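Local coordinates for putative cell invasion protein with MAC/Perforin domain (PDB 3KK7), which belongs to the membrane-attack complex/perforin (MACPF) family and may take part in cell invasion, though its precise role in the gut symbiont is unknown, at residues 23-28 against 438-443. Residues are numbered along the deposited sequence; the frame is centred on the assembly and turned at random.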
ATOM      1  N   ILE A  23       7.707  13.145  33.596  1.00 32.99           N
ATOM      2  CA  ILE A  23       6.264  12.984  33.500  1.00 32.96           C
ATOM      3  C   ILE A  23       5.570  14.138  34.212  1.00 33.13           C
ATOM      4  O   ILE A  23       5.936  14.477  35.335  1.00 33.60           O
ATOM      5  CB  ILE A  23       5.759  11.682  34.154  1.00 33.01           C
ATOM      6  CG1 ILE A  23       6.429  10.446  33.541  1.00 33.16           C
ATOM      7  CG2 ILE A  23       4.249  11.596  34.005  1.00 32.78           C
ATOM      8  CD1 ILE A  23       5.693   9.125  33.849  1.00 34.16           C
ATOM      9  N   LEU A  24       4.576  14.742  33.571  1.00 33.01           N
ATOM     10  CA  LEU A  24       3.749  15.753  34.230  1.00 32.97           C
ATOM     11  C   LEU A  24       2.399  15.171  34.643  1.00 33.42           C
ATOM     12  O   LEU A  24       1.742  15.705  35.546  1.00 34.01           O
ATOM     13  CB  LEU A  24       3.557  17.001  33.354  1.00 32.68           C
ATOM     14  CG  LEU A  24       4.810  17.820  32.988  1.00 32.03           C
ATOM     15  CD1 LEU A  24       4.421  19.248  32.576  1.00 30.12           C
ATOM     16  CD2 LEU A  24       5.834  17.846  34.126  1.00 29.20           C
ATOM     17  N   GLN A  25       1.990  14.080  33.997  1.00 33.59           N
ATOM     18  CA  GLN A  25       0.756  13.379  34.364  1.00 33.59           C
ATOM     19  C   GLN A  25       0.926  11.905  34.032  1.00 34.18           C
ATOM     20  O   GLN A  25       1.251  11.564  32.895  1.00 34.08           O
ATOM     21  CB  GLN A  25      -0.461  13.981  33.635  1.00 33.11           C
ATOM     22  CG  GLN A  25      -1.698  13.071  33.549  1.00 32.16           C
ATOM     23  CD  GLN A  25      -2.954  13.786  33.019  1.00 31.95           C
ATOM     24  OE1 GLN A  25      -3.520  14.628  33.698  1.00 31.78           O
ATOM     25  NE2 GLN A  25      -3.400  13.426  31.812  1.00 30.64           N
ATOM     26  N   GLU A  26       0.743  11.037  35.030  1.00 34.77           N
ATOM     27  CA  GLU A  26       0.723   9.591  34.785  1.00 35.19           C
ATOM     28  C   GLU A  26      -0.541   9.332  33.959  1.00 34.73           C
ATOM     29  O   GLU A  26      -1.547  10.030  34.133  1.00 35.15           O
ATOM     30  CB  GLU A  26       0.643   8.781  36.092  1.00 35.66           C
ATOM     31  CG  GLU A  26       1.736   9.044  37.166  1.00 37.77           C
ATOM     32  CD  GLU A  26       2.988   8.169  37.005  1.00 40.25           C
ATOM     33  OE1 GLU A  26       3.631   8.212  35.920  1.00 41.29           O
ATOM     34  OE2 GLU A  26       3.330   7.459  37.987  1.00 41.42           O
ATOM     35  N   ARG A  27      -0.512   8.341  33.080  1.00 33.96           N
ATOM     36  CA  ARG A  27      -1.745   7.929  32.426  1.00 33.56           C
ATOM     37  C   ARG A  27      -2.733   7.516  33.521  1.00 33.48           C
ATOM     38  O   ARG A  27      -2.399   6.693  34.386  1.00 33.09           O
ATOM     39  CB  ARG A  27      -1.500   6.758  31.470  1.00 33.40           C
ATOM     40  CG  ARG A  27      -2.771   6.142  30.874  1.00 32.77           C
ATOM     41  CD  ARG A  27      -2.419   4.992  29.918  1.00 32.16           C
ATOM     42  NE  ARG A  27      -3.620   4.292  29.465  1.00 30.56           N
ATOM     43  CZ  ARG A  27      -4.464   4.755  28.555  1.00 27.86           C
ATOM     44  NH1 ARG A  27      -4.243   5.919  27.955  1.00 28.64           N
ATOM     45  NH2 ARG A  27      -5.534   4.049  28.241  1.00 27.03           N
ATOM     46  N   ASN A  28      -3.930   8.100  33.499  1.00 33.19           N
ATOM     47  CA  ASN A  28      -4.949   7.730  34.461  1.00 33.13           C
ATOM     48  C   ASN A  28      -5.079   6.199  34.542  1.00 33.04           C
ATOM     49  O   ASN A  28      -5.387   5.522  33.551  1.00 33.20           O
ATOM     50  CB  ASN A  28      -6.283   8.371  34.116  1.00 33.27           C
ATOM     51  CG  ASN A  28      -7.320   8.159  35.197  1.00 33.59           C
ATOM     52  OD1 ASN A  28      -7.660   7.027  35.541  1.00 33.39           O
ATOM     53  ND2 ASN A  28      -7.834   9.250  35.737  1.00 34.71           N
ATOM     54  N   ALA A 438       1.761  24.698  32.488  1.00 34.74           N
ATOM     55  CA  ALA A 438       0.529  25.419  32.114  1.00 34.31           C
ATOM     56  C   ALA A 438      -0.218  24.674  30.996  1.00 33.89           C
ATOM     57  O   ALA A 438      -1.442  24.484  31.079  1.00 33.68           O
ATOM     58  CB  ALA A 438       0.846  26.865  31.705  1.00 34.20           C
ATOM     59  N   ILE A 439       0.532  24.234  29.979  1.00 33.43           N
ATOM     60  CA  ILE A 439      -0.012  23.401  28.891  1.00 33.21           C
ATOM     61  C   ILE A 439      -0.594  22.102  29.443  1.00 33.61           C
ATOM     62  O   ILE A 439      -1.699  21.710  29.086  1.00 33.89           O
ATOM     63  CB  ILE A 439       1.060  23.056  27.834  1.00 33.01           C
ATOM     64  CG1 ILE A 439       1.350  24.261  26.952  1.00 31.96           C
ATOM     65  CG2 ILE A 439       0.609  21.912  26.954  1.00 32.49           C
ATOM     66  CD1 ILE A 439       2.518  24.038  26.054  1.00 32.52           C
ATOM     67  N   LYS A 440       0.145  21.434  30.320  1.00 34.10           N
ATOM     68  CA  LYS A 440      -0.382  20.239  30.977  1.00 34.30           C
ATOM     69  C   LYS A 440      -1.692  20.567  31.714  1.00 34.51           C
ATOM     70  O   LYS A 440      -2.682  19.880  31.512  1.00 33.97           O
ATOM     71  CB  LYS A 440       0.673  19.603  31.895  1.00 34.26           C
ATOM     72  CG  LYS A 440       0.143  18.580  32.923  1.00 35.33           C
ATOM     73  CD  LYS A 440      -0.098  19.226  34.310  1.00 36.41           C
ATOM     74  CE  LYS A 440      -0.292  18.204  35.420  1.00 37.00           C
ATOM     75  NZ  LYS A 440      -1.283  17.150  35.023  1.00 37.39           N
ATOM     76  N   ASP A 441      -1.714  21.632  32.521  1.00 34.90           N
ATOM     77  CA  ASP A 441      -2.937  21.994  33.265  1.00 35.50           C
ATOM     78  C   ASP A 441      -4.111  22.131  32.306  1.00 35.62           C
ATOM     79  O   ASP A 441      -5.209  21.669  32.603  1.00 35.34           O
ATOM     80  CB  ASP A 441      -2.779  23.303  34.061  1.00 35.54           C
ATOM     81  CG  ASP A 441      -1.824  23.172  35.257  1.00 36.90           C
ATOM     82  OD1 ASP A 441      -1.368  22.050  35.583  1.00 37.97           O
ATOM     83  OD2 ASP A 441      -1.523  24.216  35.884  1.00 38.99           O
ATOM     84  N   GLU A 442      -3.873  22.756  31.152  1.00 35.86           N
ATOM     85  CA  GLU A 442      -4.927  22.887  30.135  1.00 36.24           C
ATOM     86  C   GLU A 442      -5.316  21.567  29.491  1.00 36.01           C
ATOM     87  O   GLU A 442      -6.455  21.118  29.628  1.00 35.25           O
ATOM     88  CB  GLU A 442      -4.574  23.918  29.045  1.00 36.53           C
ATOM     89  CG  GLU A 442      -5.274  25.285  29.248  1.00 37.73           C
ATOM     90  CD  GLU A 442      -6.811  25.170  29.197  1.00 38.90           C
ATOM     91  OE1 GLU A 442      -7.352  24.514  28.257  1.00 38.37           O
ATOM     92  OE2 GLU A 442      -7.470  25.729  30.108  1.00 38.14           O
ATOM     93  N   LYS A 443      -4.376  20.940  28.794  1.00 36.15           N
ATOM     94  CA  LYS A 443      -4.695  19.708  28.067  1.00 36.56           C
ATOM     95  C   LYS A 443      -5.245  18.614  28.995  1.00 36.30           C
ATOM     96  O   LYS A 443      -6.121  17.833  28.610  1.00 36.62           O
ATOM     97  CB  LYS A 443      -3.482  19.199  27.262  1.00 37.04           C
ATOM     98  CG  LYS A 443      -2.980  20.139  26.133  1.00 37.74           C
ATOM     99  CD  LYS A 443      -4.122  20.805  25.347  1.00 38.52           C
ATOM    100  CE  LYS A 443      -3.635  21.457  24.057  1.00 38.29           C
ATOM    101  NZ  LYS A 443      -4.533  22.535  23.637  1.00 37.34           N
TER
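L24 and K440 carry this contact, in which a classic beta bulge meets the last turns of helix 429-443 in the D2 region. L24 and Q25 both face I451 of the antiparallel strand 450-454, and the chain bends sharply at L24, whose backbone is nearly helical (psi -22°). The two principal side chains cross obliquely. L24 CB lies 3.8 Å from K440 CG, and its CD1 branch reaches to 3.8 Å from K440 CB. Leucine suits the site because its side chain also touches I379 of strand 376-386, and S436 and N437 earlier on the helix. Lysine suits a partly exposed helix face: its methylenes cover the leucine while its ammonium group travels on to polar atoms. With CG anti to the backbone N, the K440 chain leaves the helix toward the bulge, then bends at chi2 (-96°), which carries CE to 3.2 Å from L24 O. K440 NZ stands 3.4 Å from that same oxygen, whose partial negative charge probably stabilises the ammonium group. Q25 flanks the lysine tip with an extended chain, long enough for its amide, donor and acceptor at once, to bond Y447 O and L449 O through NE2 and S444 OG through OE1. A further bend at chi4 leaves K440 NZ beside Q25, 3.6 Å from its CB and 3.6 Å from its OE1.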